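Local coordinates for aminotransferase, class IV (Brucella abortus, PDB 4TVI), which probably transfers amino groups between branched-chain amino acids and 2-oxoglutarate, using pyridoxal 5'-phosphate carried on a lysine, at residues R69-V74 with A304-W309; S280-I285 with L297-A302; A189-E194 with A203-V208; Q244-L249 with E272-G277; T58-L63 with A133-P138. One frame throughout, in Å; residues are numbered along the deposited sequence.

How the contacts relate
Contacts 2, 3 and 4 are buried and reach one mixed sheet; contacts 1 and 5 are only partly buried. Helix 297-310 serves both contact 1 and contact 2, and contact 4 packs helix 241-252 beside it on strand 272-277, the sheet neighbour of the strand used by contact 2. Centres of contacts 2 and 4 lie about 7 Å apart. Contact 3 sits about 20 Å from contact 4, centre to centre, and like contact 5 touches the second subunit. Chemistry follows place: apolar packing without cross-segment hydrogen bonds in 2, 3 and 4, an indole-carboxylate bond near the surface in contact 1, a bridging water in contact 5.

Contact 1. Residues R69-V74 with A304-W309; sequences RLFEGV and ALYWEW
Tyr306 comes first on helix 297-310 to meet the turn at Phe71-Val74, and it does so through one ring carbon: CE1 lies 4.2 Å from Phe71 CZ, each atom near the plane of the other ring. Its CG is anti to the backbone N (chi1 -172°), which swings the phenol along the helix flank toward Phe71. Trp307, the next residue, carries most of the contact. Phe71 CE2 rests over one face of its indole, toward the rim, 3.6 Å from Trp307 CE2. The two ring systems are inclined at 46°, an oblique pair that is neither stacked nor T-shaped. At the indole edge, Trp307 NE1 donates to Glu72 OE2 over 2.9 Å. The N-H points almost straight at the oxygen, which lies in the indole plane and is met on its syn side, but the nitrogen is 33° out of the carboxylate plane. Glu72 sits in the type I' turn Phe71-Val74, and its chain, extended beyond CG, carries the carboxylate across to the indole. Its other oxygen, OE1, is hydrogen-bonded to His311 just beyond the helix segment, while Lys281 packs against Phe71, Tyr306 and Trp307. One carboxylate thus holds both an indole and an imidazole near the C-terminus, fixing the Trp307 ring at its edge while Phe71 packs on its face; the neighbouring imidazole, if protonated, would favour the charged form of Glu72.

Contact 2. Residues S280-I285 with L297-A302; sequences SKVVPI and LVTKRA
Val282 and Thr299 form the tighter part of this strand-to-helix packing. Val282 CG1 lies 3.9 Å from the carbonyl oxygen Thr299 O and 4.1 Å from Thr299 CG2, the two side chains passing alongside one another and pointing opposite ways. Thr299 CG2 stands anti to its own nitrogen and also meets Pro284, whose CB is 4.2 Å away. The threonine hydroxyl is turned from these methyls and bonds to Glu272, whose carboxylate also takes the backbone N-H of Val298. Looser is the end at Ala302, where Val282 CG2 approaches the carbonyl carbon Ala302 C at 4.4 Å. On the far flanks, Lys300 and Arg301 are exposed on the helix, and the side chain of Val283 leaves from the other side of the strand. Strand 281-285 and helix 297-302 run nearly antiparallel, at 167°, with axes 8.5 Å apart: the C-terminal helix laid along a strand of the mixed sheet, in the larger domain of the class IV (fold-type IV) aminotransferase fold.

Contact 3. Residues A189-E194 with A203-V208; sequences ARMLRE and ALVTDV
Met191 and Val205 make the apolar heart of this contact. The methionine leaves helix 185-198 with CG anti to the carbonyl carbon (chi1 -64°), and its chain, extended through SD to CE, reaches Val205. The two side chains cross at about a right angle. CE lies 3.5 Å from Val205 CG1. The sulfur meets both branches of the same valine, SD being 3.6 Å from CG2 and 3.7 Å from CG1 of Val205. A second, looser apolar contact lies nearer the helix backbone, where Met191 CB is 4.4 Å from Ala203 CB. The small alanine thereby faces the root of the methionine, while Val205, two residues along the strand on the same face, takes its end.

Polar groups lie around this patch. Glu194 has its two carboxylate oxygens bonded to the hydroxyls of Thr165 and Ser166. Asp207 is bonded to Asn211 and Asn234 beyond the strand. Arg190 gives a hydrogen bond to the carbonyl of Leu172 of the second subunit, and Leu192 packs on Val136 of that subunit.

The contact lays the helix that follows Lys180, the cofactor-bearing lysine, on strand 202-206 of the mixed sheet. With no hydrogen bond between the segments, it rests on dispersion and apolar burial, the polarisable sulfur spread over both valine methyls, while Glu194, Asp207 and Arg190 find partners round the margin.

Contact 4. Residues Q244-L249 with E272-G277; sequences QRVIKL and EIFSTG
Val246 and Thr276 point at each other tip to tip, Val246 CG2 lying 3.8 Å from Thr276 CG2. Both methyls stand anti to the carbonyl carbon of their own residue; in Thr276 this puts the hydroxyl OG1 between N and the carbonyl carbon (chi1 63°) and leaves CG2 to face the helix. The other branch of the valine turns to Phe274. Its CG1 sits near the plane of the phenyl ring, at the edge, 4.4 Å from Phe274 CE2, a lighter touch than the methyl pair. One valine thus spans two residues that alternate along strand 272-277 on the same face, and the CA atoms of Val246 and Thr276 come within 7.9 Å of each other.

Phe274 is packed by other parts of the fold as well. Its ring meets that of Phe221 on the neighbouring strand 219-224 with planes at about 10°, and Val282 of strand 281-288 touches both Phe274 and Val246. One residue earlier on the helix, Arg245 forms a salt bridge to Asp77 and packs against Tyr306 and Trp309; Lys248 pairs likewise with Glu252.

All three residues that touch are buried, and no hydrogen bond runs between the segments. This is a small apolar contact in the mixed-sheet domain, one methyl pair and a looser touch at the ring edge, and here helix 241-252 meets the sheet through apolar groups alone.

Contact 5. Residues T58-L63 with A133-P138; sequences TWLGSL and ASTVAP
Leu60 has CG anti to its carbonyl carbon (chi1 -66°) and CD1 anti to CA (chi2 170°), an extended course that carries CD1 to loop 133-138; Trp59, with chi1 59°, brings its indole beneath the same leucine. Leu60 CD1 lies 3.4 Å from the carbonyl oxygen Thr135 O and 3.8 Å from Val136 CA, so the methyl rests mainly on backbone. Leu60 CG stands over the centre of one Trp59 face, and Trp59 CH2 reaches Thr135 CG2 at 4.4 Å. A water joins the backbones, donating to Leu60 O at 2.9 Å and to Val136 O at 2.8 Å. Val136 O also accepts from Gln56 NE2. The contact joins the end of helix 56-60, where Gly61 leaves helical geometry with positive phi, to the loop between strands 120-128 and 143-151. It lies at the dimer interface: Trp59 makes a cation-pi contact with Arg123 of the second subunit, and Val136 packs on Leu192 of that subunit's helix 185-198.

Contact 1. Residues R69-V74 with A304-W309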
# COMPACT_ATOMS: atom_id res chain seq x y z
N ARG A 69 10.43 21.05 1.28
CA ARG A 69 11.67 21.34 0.55
C ARG A 69 12.42 22.54 1.11
O ARG A 69 11.84 23.60 1.33
CB ARG A 69 11.37 21.57 -0.93
CG ARG A 69 12.56 21.40 -1.86
CD ARG A 69 12.87 19.94 -2.14
NE ARG A 69 13.68 19.77 -3.34
CZ ARG A 69 15.01 19.70 -3.34
NH1 ARG A 69 15.68 19.77 -2.20
NH2 ARG A 69 15.67 19.55 -4.48
N LEU A 70 13.72 22.36 1.34
CA LEU A 70 14.61 23.48 1.61
C LEU A 70 15.40 23.80 0.35
O LEU A 70 16.08 22.93 -0.20
CB LEU A 70 15.56 23.17 2.76
CG LEU A 70 16.74 24.13 2.92
CD1 LEU A 70 16.27 25.52 3.32
CD2 LEU A 70 17.78 23.58 3.92
N PHE A 71 15.29 25.03 -0.15
CA PHE A 71 16.06 25.43 -1.32
C PHE A 71 16.31 26.94 -1.30
O PHE A 71 15.42 27.71 -0.92
CB PHE A 71 15.35 25.02 -2.61
CG PHE A 71 14.07 25.77 -2.87
CD1 PHE A 71 12.86 25.31 -2.36
CD2 PHE A 71 14.07 26.92 -3.65
CE1 PHE A 71 11.68 26.00 -2.60
CE2 PHE A 71 12.89 27.62 -3.89
CZ PHE A 71 11.70 27.16 -3.37
N GLU A 72 17.51 27.34 -1.69
CA GLU A 72 17.90 28.75 -1.72
C GLU A 72 17.61 29.43 -0.38
O GLU A 72 17.31 30.63 -0.33
CB GLU A 72 17.18 29.47 -2.86
CG GLU A 72 17.51 28.89 -4.22
CD GLU A 72 16.62 29.42 -5.33
OE1 GLU A 72 16.05 30.52 -5.17
OE2 GLU A 72 16.48 28.72 -6.35
N GLY A 73 17.72 28.66 0.70
CA GLY A 73 17.60 29.18 2.05
C GLY A 73 16.18 29.30 2.58
O GLY A 73 15.98 29.78 3.69
N VAL A 74 15.19 28.89 1.79
CA VAL A 74 13.81 29.03 2.24
C VAL A 74 13.07 27.69 2.24
O VAL A 74 13.43 26.77 1.52
CB VAL A 74 13.03 30.06 1.36
CG1 VAL A 74 13.71 31.43 1.44
CG2 VAL A 74 12.93 29.59 -0.08
N ALA A 304 7.97 31.57 -11.75
CA ALA A 304 8.54 32.83 -11.30
C ALA A 304 7.78 33.37 -10.10
O ALA A 304 8.37 33.83 -9.12
CB ALA A 304 8.55 33.85 -12.43
N LEU A 305 6.45 33.30 -10.18
CA LEU A 305 5.58 33.77 -9.11
C LEU A 305 5.79 32.98 -7.83
O LEU A 305 5.76 33.53 -6.74
CB LEU A 305 4.11 33.68 -9.54
CG LEU A 305 3.66 34.68 -10.60
CD1 LEU A 305 2.26 34.33 -11.10
CD2 LEU A 305 3.70 36.09 -10.04
N TYR A 306 6.02 31.67 -7.97
CA TYR A 306 6.24 30.84 -6.80
C TYR A 306 7.53 31.26 -6.10
O TYR A 306 7.56 31.41 -4.88
CB TYR A 306 6.31 29.36 -7.18
CG TYR A 306 6.34 28.47 -5.96
CD1 TYR A 306 7.55 28.17 -5.33
CD2 TYR A 306 5.17 27.95 -5.41
CE1 TYR A 306 7.59 27.37 -4.20
CE2 TYR A 306 5.20 27.15 -4.28
CZ TYR A 306 6.42 26.87 -3.68
OH TYR A 306 6.46 26.08 -2.55
N TRP A 307 8.59 31.44 -6.88
CA TRP A 307 9.89 31.82 -6.33
C TRP A 307 9.86 33.19 -5.67
O TRP A 307 10.50 33.39 -4.64
CB TRP A 307 10.96 31.80 -7.43
CG TRP A 307 11.87 30.61 -7.35
CD1 TRP A 307 13.19 30.62 -7.00
CD2 TRP A 307 11.52 29.25 -7.59
NE1 TRP A 307 13.69 29.34 -7.03
CE2 TRP A 307 12.68 28.48 -7.38
CE3 TRP A 307 10.34 28.60 -7.96
CZ2 TRP A 307 12.70 27.09 -7.54
CZ3 TRP A 307 10.36 27.22 -8.11
CH2 TRP A 307 11.53 26.48 -7.90
N GLU A 308 9.09 34.13 -6.23
CA GLU A 308 8.95 35.45 -5.63
C GLU A 308 8.34 35.35 -4.25
O GLU A 308 8.88 35.89 -3.28
CB GLU A 308 8.08 36.39 -6.46
CG GLU A 308 7.72 37.66 -5.66
CD GLU A 308 6.67 38.53 -6.32
OE1 GLU A 308 5.77 37.98 -6.99
OE2 GLU A 308 6.74 39.77 -6.16
N TRP A 309 7.21 34.65 -4.17
CA TRP A 309 6.52 34.48 -2.90
C TRP A 309 7.38 33.72 -1.90
O TRP A 309 7.42 34.07 -0.72
CB TRP A 309 5.20 33.74 -3.11
CG TRP A 309 4.63 33.24 -1.83
CD1 TRP A 309 3.93 33.95 -0.90
CD2 TRP A 309 4.72 31.90 -1.32
NE1 TRP A 309 3.58 33.15 0.15
CE2 TRP A 309 4.05 31.88 -0.08
CE3 TRP A 309 5.31 30.72 -1.80
CZ2 TRP A 309 3.95 30.73 0.69
CZ3 TRP A 309 5.20 29.58 -1.03
CH2 TRP A 309 4.54 29.59 0.21

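Contact 2. Residues S280-I285 with L297-A302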
# COMPACT_ATOMS: atom_id res chain seq x y z
N SER A 280 10.24 19.99 -6.97
CA SER A 280 10.73 21.05 -7.86
C SER A 280 9.71 22.17 -8.08
O SER A 280 9.93 23.06 -8.90
CB SER A 280 11.15 20.45 -9.21
OG SER A 280 12.25 19.57 -9.06
N LYS A 281 8.61 22.10 -7.33
CA LYS A 281 7.57 23.14 -7.30
C LYS A 281 6.81 23.27 -8.62
O LYS A 281 5.61 23.01 -8.66
CB LYS A 281 8.18 24.48 -6.88
CG LYS A 281 8.90 24.41 -5.54
CD LYS A 281 8.05 23.71 -4.48
CE LYS A 281 8.76 23.68 -3.13
NZ LYS A 281 8.05 22.87 -2.10
N VAL A 282 7.47 23.72 -9.67
CA VAL A 282 6.81 23.89 -10.96
C VAL A 282 7.66 23.28 -12.06
O VAL A 282 8.82 23.66 -12.23
CB VAL A 282 6.52 25.38 -11.27
CG1 VAL A 282 5.93 25.53 -12.66
CG2 VAL A 282 5.58 25.96 -10.24
N VAL A 283 7.11 22.31 -12.78
CA VAL A 283 7.87 21.58 -13.79
C VAL A 283 7.08 21.48 -15.09
O VAL A 283 5.93 21.04 -15.09
CB VAL A 283 8.24 20.14 -13.32
CG1 VAL A 283 8.96 19.39 -14.41
CG2 VAL A 283 9.11 20.20 -12.08
N PRO A 284 7.70 21.90 -16.20
CA PRO A 284 7.03 21.85 -17.51
C PRO A 284 6.90 20.43 -18.04
O PRO A 284 7.76 19.58 -17.79
CB PRO A 284 7.95 22.67 -18.41
CG PRO A 284 9.30 22.48 -17.81
CD PRO A 284 9.08 22.40 -16.32
N ILE A 285 5.82 20.19 -18.76
CA ILE A 285 5.65 18.94 -19.47
C ILE A 285 5.82 19.26 -20.95
O ILE A 285 5.03 20.00 -21.53
CB ILE A 285 4.30 18.31 -19.14
CG1 ILE A 285 4.33 17.81 -17.69
CG2 ILE A 285 3.97 17.18 -20.11
CD1 ILE A 285 2.99 17.39 -17.12
N LEU A 297 5.48 30.17 -21.70
CA LEU A 297 5.59 31.43 -20.97
C LEU A 297 4.76 31.45 -19.69
O LEU A 297 5.21 31.94 -18.65
CB LEU A 297 5.16 32.60 -21.86
CG LEU A 297 6.08 33.02 -23.01
CD1 LEU A 297 5.60 34.32 -23.64
CD2 LEU A 297 7.50 33.20 -22.51
N VAL A 298 3.54 30.92 -19.76
CA VAL A 298 2.66 30.92 -18.59
C VAL A 298 3.21 30.00 -17.50
O VAL A 298 3.14 30.32 -16.31
CB VAL A 298 1.22 30.50 -18.97
CG1 VAL A 298 0.33 30.46 -17.73
CG2 VAL A 298 0.65 31.47 -19.99
N THR A 299 3.78 28.87 -17.91
CA THR A 299 4.44 27.96 -16.98
C THR A 299 5.60 28.66 -16.29
O THR A 299 5.75 28.59 -15.07
CB THR A 299 4.98 26.70 -17.70
OG1 THR A 299 3.89 26.00 -18.32
CG2 THR A 299 5.67 25.79 -16.70
N LYS A 300 6.41 29.36 -17.09
CA LYS A 300 7.56 30.10 -16.57
C LYS A 300 7.11 31.18 -15.59
O LYS A 300 7.76 31.41 -14.57
CB LYS A 300 8.36 30.71 -17.72
CG LYS A 300 9.06 29.68 -18.60
CD LYS A 300 9.98 30.31 -19.62
CE LYS A 300 10.70 29.25 -20.43
NZ LYS A 300 11.37 29.85 -21.63
N ARG A 301 5.99 31.83 -15.90
CA ARG A 301 5.45 32.86 -15.02
C ARG A 301 5.01 32.26 -13.70
O ARG A 301 5.30 32.80 -12.63
CB ARG A 301 4.29 33.59 -15.68
CG ARG A 301 3.81 34.79 -14.88
CD ARG A 301 2.62 35.46 -15.56
NE ARG A 301 2.32 36.75 -14.96
CZ ARG A 301 1.29 37.51 -15.30
NH1 ARG A 301 0.44 37.10 -16.24
NH2 ARG A 301 1.10 38.68 -14.70
N ALA A 302 4.32 31.12 -13.78
CA ALA A 302 3.88 30.39 -12.60
C ALA A 302 5.07 30.09 -11.69
O ALA A 302 5.02 30.35 -10.49
CB ALA A 302 3.18 29.10 -13.00

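Contact 3. Residues A189-E194 with A203-V208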
# COMPACT_ATOMS: atom_id res chain seq x y z
N ALA A 189 3.53 3.44 -9.48
CA ALA A 189 4.75 2.82 -9.96
C ALA A 189 4.56 2.07 -11.27
O ALA A 189 5.33 2.25 -12.21
CB ALA A 189 5.33 1.88 -8.89
N ARG A 190 3.53 1.22 -11.33
CA ARG A 190 3.26 0.46 -12.54
C ARG A 190 2.89 1.39 -13.71
O ARG A 190 3.21 1.09 -14.86
CB ARG A 190 2.18 -0.60 -12.30
CG ARG A 190 0.85 -0.10 -11.79
CD ARG A 190 -0.15 -1.25 -11.62
NE ARG A 190 -1.48 -0.75 -11.29
CZ ARG A 190 -2.59 -1.49 -11.32
NH1 ARG A 190 -2.55 -2.76 -11.68
NH2 ARG A 190 -3.75 -0.93 -11.01
N MET A 191 2.23 2.51 -13.42
CA MET A 191 1.94 3.50 -14.45
C MET A 191 3.24 4.05 -15.02
O MET A 191 3.39 4.20 -16.23
CB MET A 191 1.09 4.64 -13.90
CG MET A 191 -0.29 4.24 -13.41
SD MET A 191 -1.08 5.61 -12.54
CE MET A 191 -2.63 4.86 -12.03
N LEU A 192 4.17 4.35 -14.13
CA LEU A 192 5.47 4.87 -14.54
C LEU A 192 6.23 3.83 -15.34
O LEU A 192 6.85 4.15 -16.35
CB LEU A 192 6.28 5.30 -13.31
CG LEU A 192 5.76 6.57 -12.64
CD1 LEU A 192 6.40 6.76 -11.28
CD2 LEU A 192 6.04 7.78 -13.52
N ARG A 193 6.16 2.57 -14.89
CA ARG A 193 6.79 1.47 -15.61
C ARG A 193 6.23 1.39 -17.02
O ARG A 193 6.97 1.23 -17.99
CB ARG A 193 6.57 0.14 -14.88
CG ARG A 193 7.06 -1.07 -15.67
CD ARG A 193 6.43 -2.37 -15.18
NE ARG A 193 4.97 -2.26 -15.09
CZ ARG A 193 4.14 -2.42 -16.11
NH1 ARG A 193 4.61 -2.69 -17.33
NH2 ARG A 193 2.83 -2.30 -15.92
N GLU A 194 4.91 1.51 -17.14
CA GLU A 194 4.26 1.47 -18.44
C GLU A 194 4.69 2.64 -19.33
O GLU A 194 4.99 2.46 -20.51
CB GLU A 194 2.74 1.49 -18.28
CG GLU A 194 1.98 0.92 -19.45
CD GLU A 194 0.48 0.93 -19.22
OE1 GLU A 194 -0.03 1.93 -18.67
OE2 GLU A 194 -0.19 -0.06 -19.58
N ALA A 203 3.06 9.53 -16.82
CA ALA A 203 1.75 9.23 -17.37
C ALA A 203 0.73 10.28 -16.96
O ALA A 203 0.79 10.82 -15.85
CB ALA A 203 1.30 7.85 -16.94
N LEU A 204 -0.20 10.59 -17.86
CA LEU A 204 -1.35 11.42 -17.52
C LEU A 204 -2.48 10.49 -17.08
O LEU A 204 -3.02 9.71 -17.89
CB LEU A 204 -1.76 12.30 -18.70
CG LEU A 204 -2.81 13.37 -18.40
CD1 LEU A 204 -2.31 14.38 -17.35
CD2 LEU A 204 -3.27 14.09 -19.69
N VAL A 205 -2.84 10.56 -15.81
CA VAL A 205 -3.69 9.55 -15.18
C VAL A 205 -5.14 10.02 -15.02
O VAL A 205 -5.39 11.17 -14.63
CB VAL A 205 -3.14 9.15 -13.80
CG1 VAL A 205 -3.85 7.91 -13.28
CG2 VAL A 205 -1.64 8.91 -13.88
N THR A 206 -6.08 9.14 -15.33
CA THR A 206 -7.50 9.46 -15.16
C THR A 206 -8.07 8.73 -13.95
O THR A 206 -7.48 7.77 -13.44
CB THR A 206 -8.33 9.08 -16.39
OG1 THR A 206 -8.39 7.66 -16.52
CG2 THR A 206 -7.72 9.69 -17.65
N ASP A 207 -9.20 9.23 -13.45
CA ASP A 207 -9.96 8.52 -12.43
C ASP A 207 -10.87 7.50 -13.11
O ASP A 207 -10.83 7.35 -14.33
CB ASP A 207 -10.76 9.50 -11.56
CG ASP A 207 -11.69 10.40 -12.37
OD1 ASP A 207 -12.18 9.96 -13.42
OD2 ASP A 207 -11.92 11.55 -11.94
N VAL A 208 -11.72 6.83 -12.34
CA VAL A 208 -12.56 5.77 -12.86
C VAL A 208 -13.62 6.31 -13.83
O VAL A 208 -14.11 5.59 -14.71
CB VAL A 208 -13.22 4.98 -11.69
CG1 VAL A 208 -14.49 4.25 -12.12
CG2 VAL A 208 -12.21 4.00 -11.10

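Contact 4. Residues Q244-L249 with E272-G277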
# COMPACT_ATOMS: atom_id res chain seq x y z
N GLN A 244 -2.13 24.30 -4.72
CA GLN A 244 -2.93 25.38 -4.14
C GLN A 244 -2.16 26.69 -4.12
O GLN A 244 -2.74 27.75 -4.35
CB GLN A 244 -3.38 25.01 -2.72
CG GLN A 244 -4.27 23.78 -2.64
CD GLN A 244 -4.49 23.33 -1.21
OE1 GLN A 244 -4.66 24.14 -0.30
NE2 GLN A 244 -4.45 22.02 -0.99
N ARG A 245 -0.87 26.62 -3.81
CA ARG A 245 -0.04 27.82 -3.75
C ARG A 245 0.07 28.47 -5.12
O ARG A 245 -0.05 29.69 -5.24
CB ARG A 245 1.35 27.49 -3.20
CG ARG A 245 2.25 28.72 -3.04
CD ARG A 245 1.63 29.73 -2.08
NE ARG A 245 1.45 29.17 -0.75
CZ ARG A 245 0.83 29.77 0.26
NH1 ARG A 245 0.32 30.99 0.10
NH2 ARG A 245 0.72 29.16 1.43
N VAL A 246 0.31 27.65 -6.14
CA VAL A 246 0.44 28.13 -7.52
C VAL A 246 -0.87 28.74 -8.04
O VAL A 246 -0.87 29.79 -8.70
CB VAL A 246 0.91 26.99 -8.46
CG1 VAL A 246 0.74 27.38 -9.93
CG2 VAL A 246 2.35 26.61 -8.15
N ILE A 247 -1.99 28.09 -7.72
CA ILE A 247 -3.30 28.62 -8.10
C ILE A 247 -3.51 29.99 -7.46
O ILE A 247 -3.93 30.93 -8.12
CB ILE A 247 -4.44 27.67 -7.67
CG1 ILE A 247 -4.41 26.38 -8.49
CG2 ILE A 247 -5.78 28.36 -7.81
CD1 ILE A 247 -5.39 25.33 -8.00
N LYS A 248 -3.20 30.08 -6.17
CA LYS A 248 -3.36 31.31 -5.42
C LYS A 248 -2.51 32.43 -6.01
O LYS A 248 -2.99 33.55 -6.20
CB LYS A 248 -3.01 31.08 -3.94
CG LYS A 248 -3.14 32.30 -3.04
CD LYS A 248 -2.87 31.92 -1.58
CE LYS A 248 -2.59 33.15 -0.72
NZ LYS A 248 -3.73 34.09 -0.68
N LEU A 249 -1.25 32.13 -6.31
CA LEU A 249 -0.34 33.13 -6.85
C LEU A 249 -0.72 33.55 -8.27
O LEU A 249 -0.64 34.73 -8.61
CB LEU A 249 1.10 32.61 -6.82
CG LEU A 249 1.69 32.48 -5.42
CD1 LEU A 249 3.04 31.79 -5.46
CD2 LEU A 249 1.80 33.85 -4.77
N GLU A 272 0.17 24.78 -23.29
CA GLU A 272 1.21 24.38 -22.35
C GLU A 272 0.67 23.36 -21.36
O GLU A 272 -0.51 23.36 -21.03
CB GLU A 272 1.76 25.58 -21.56
CG GLU A 272 2.01 26.85 -22.35
CD GLU A 272 2.50 27.98 -21.45
OE1 GLU A 272 3.07 27.67 -20.38
OE2 GLU A 272 2.32 29.16 -21.82
N ILE A 273 1.56 22.50 -20.88
CA ILE A 273 1.24 21.59 -19.79
C ILE A 273 2.37 21.66 -18.76
O ILE A 273 3.55 21.69 -19.13
CB ILE A 273 1.06 20.12 -20.28
CG1 ILE A 273 0.06 20.04 -21.42
CG2 ILE A 273 0.62 19.22 -19.13
CD1 ILE A 273 -0.14 18.63 -21.97
N PHE A 274 2.01 21.70 -17.49
CA PHE A 274 3.03 21.62 -16.44
C PHE A 274 2.52 20.90 -15.20
O PHE A 274 1.33 20.60 -15.08
CB PHE A 274 3.55 23.02 -16.09
CG PHE A 274 2.55 23.93 -15.41
CD1 PHE A 274 1.73 24.76 -16.16
CD2 PHE A 274 2.48 24.00 -14.03
CE1 PHE A 274 0.82 25.61 -15.54
CE2 PHE A 274 1.58 24.85 -13.40
CZ PHE A 274 0.75 25.66 -14.16
N SER A 275 3.44 20.59 -14.29
CA SER A 275 3.07 19.91 -13.06
C SER A 275 3.56 20.70 -11.86
O SER A 275 4.46 21.53 -11.97
CB SER A 275 3.65 18.49 -13.04
OG SER A 275 5.06 18.51 -12.90
N THR A 276 2.94 20.44 -10.71
CA THR A 276 3.38 21.03 -9.45
C THR A 276 3.58 19.93 -8.42
O THR A 276 2.92 18.89 -8.47
CB THR A 276 2.38 22.07 -8.89
OG1 THR A 276 1.13 21.42 -8.60
CG2 THR A 276 2.15 23.21 -9.88
N GLY A 277 4.50 20.15 -7.50
CA GLY A 277 4.80 19.16 -6.49
C GLY A 277 5.92 19.65 -5.61
O GLY A 277 6.58 20.62 -5.94

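Contact 5. Residues T58-L63 with A133-P138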
# COMPACT_ATOMS: atom_id res chain seq x y z
N THR A 58 5.32 -2.80 8.20
CA THR A 58 6.23 -3.38 7.22
C THR A 58 5.50 -4.28 6.21
O THR A 58 5.72 -4.17 5.00
CB THR A 58 7.34 -4.17 7.93
OG1 THR A 58 8.10 -3.28 8.76
CG2 THR A 58 8.26 -4.84 6.93
N TRP A 59 4.62 -5.15 6.69
CA TRP A 59 3.96 -6.07 5.76
C TRP A 59 2.45 -5.87 5.66
O TRP A 59 1.78 -6.62 4.96
CB TRP A 59 4.27 -7.52 6.14
CG TRP A 59 3.86 -7.92 7.53
CD1 TRP A 59 4.40 -7.48 8.71
CD2 TRP A 59 2.86 -8.89 7.88
NE1 TRP A 59 3.77 -8.10 9.77
CE2 TRP A 59 2.83 -8.97 9.28
CE3 TRP A 59 1.99 -9.69 7.14
CZ2 TRP A 59 1.96 -9.82 9.96
CZ3 TRP A 59 1.12 -10.53 7.81
CH2 TRP A 59 1.12 -10.59 9.21
N LEU A 60 1.91 -4.85 6.34
CA LEU A 60 0.48 -4.59 6.28
C LEU A 60 0.18 -3.13 5.88
O LEU A 60 -0.98 -2.73 5.78
CB LEU A 60 -0.19 -4.96 7.61
CG LEU A 60 -0.15 -6.47 7.91
CD1 LEU A 60 -0.59 -6.79 9.33
CD2 LEU A 60 -0.97 -7.28 6.89
N GLY A 61 1.24 -2.35 5.66
CA GLY A 61 1.17 -1.12 4.89
C GLY A 61 0.65 0.19 5.45
O GLY A 61 0.15 1.03 4.70
N SER A 62 0.78 0.42 6.75
CA SER A 62 0.13 1.57 7.36
C SER A 62 0.92 2.90 7.32
O SER A 62 0.44 3.91 7.82
CB SER A 62 -0.21 1.25 8.82
OG SER A 62 0.96 0.96 9.57
N LEU A 63 2.09 2.91 6.69
CA LEU A 63 2.94 4.11 6.73
C LEU A 63 2.41 5.25 5.86
O LEU A 63 2.03 5.06 4.70
CB LEU A 63 4.38 3.78 6.32
CG LEU A 63 5.42 4.91 6.51
CD1 LEU A 63 6.79 4.35 6.93
CD2 LEU A 63 5.58 5.75 5.25
N ALA A 133 -6.15 -6.70 17.83
CA ALA A 133 -6.58 -8.09 17.91
C ALA A 133 -6.76 -8.74 16.53
O ALA A 133 -6.65 -9.96 16.39
CB ALA A 133 -7.87 -8.20 18.70
N SER A 134 -7.04 -7.91 15.52
CA SER A 134 -7.28 -8.40 14.17
C SER A 134 -6.00 -8.63 13.38
O SER A 134 -6.03 -9.11 12.25
CB SER A 134 -8.15 -7.40 13.40
OG SER A 134 -7.40 -6.21 13.12
N THR A 135 -4.87 -8.26 13.99
CA THR A 135 -3.55 -8.29 13.36
C THR A 135 -3.42 -7.31 12.18
O THR A 135 -2.48 -6.52 12.14
CB THR A 135 -3.18 -9.71 12.86
OG1 THR A 135 -3.40 -10.67 13.90
CG2 THR A 135 -1.73 -9.76 12.40
N VAL A 136 -4.36 -7.35 11.25
CA VAL A 136 -4.29 -6.50 10.06
C VAL A 136 -4.49 -5.01 10.38
O VAL A 136 -3.76 -4.17 9.86
CB VAL A 136 -5.33 -6.94 9.01
CG1 VAL A 136 -5.48 -5.89 7.91
CG2 VAL A 136 -4.94 -8.29 8.42
N ALA A 137 -5.46 -4.70 11.23
CA ALA A 137 -5.73 -3.30 11.59
C ALA A 137 -4.68 -2.77 12.57
O ALA A 137 -4.33 -3.45 13.54
CB ALA A 137 -7.12 -3.16 12.18
N PRO A 138 -4.17 -1.56 12.32
CA PRO A 138 -3.13 -0.95 13.15
C PRO A 138 -3.60 -0.63 14.57
O PRO A 138 -4.74 -0.20 14.77
CB PRO A 138 -2.79 0.34 12.40
CG PRO A 138 -4.00 0.66 11.62
CD PRO A 138 -4.58 -0.67 11.21
O HOH W 1 -3.39 -2.86 7.40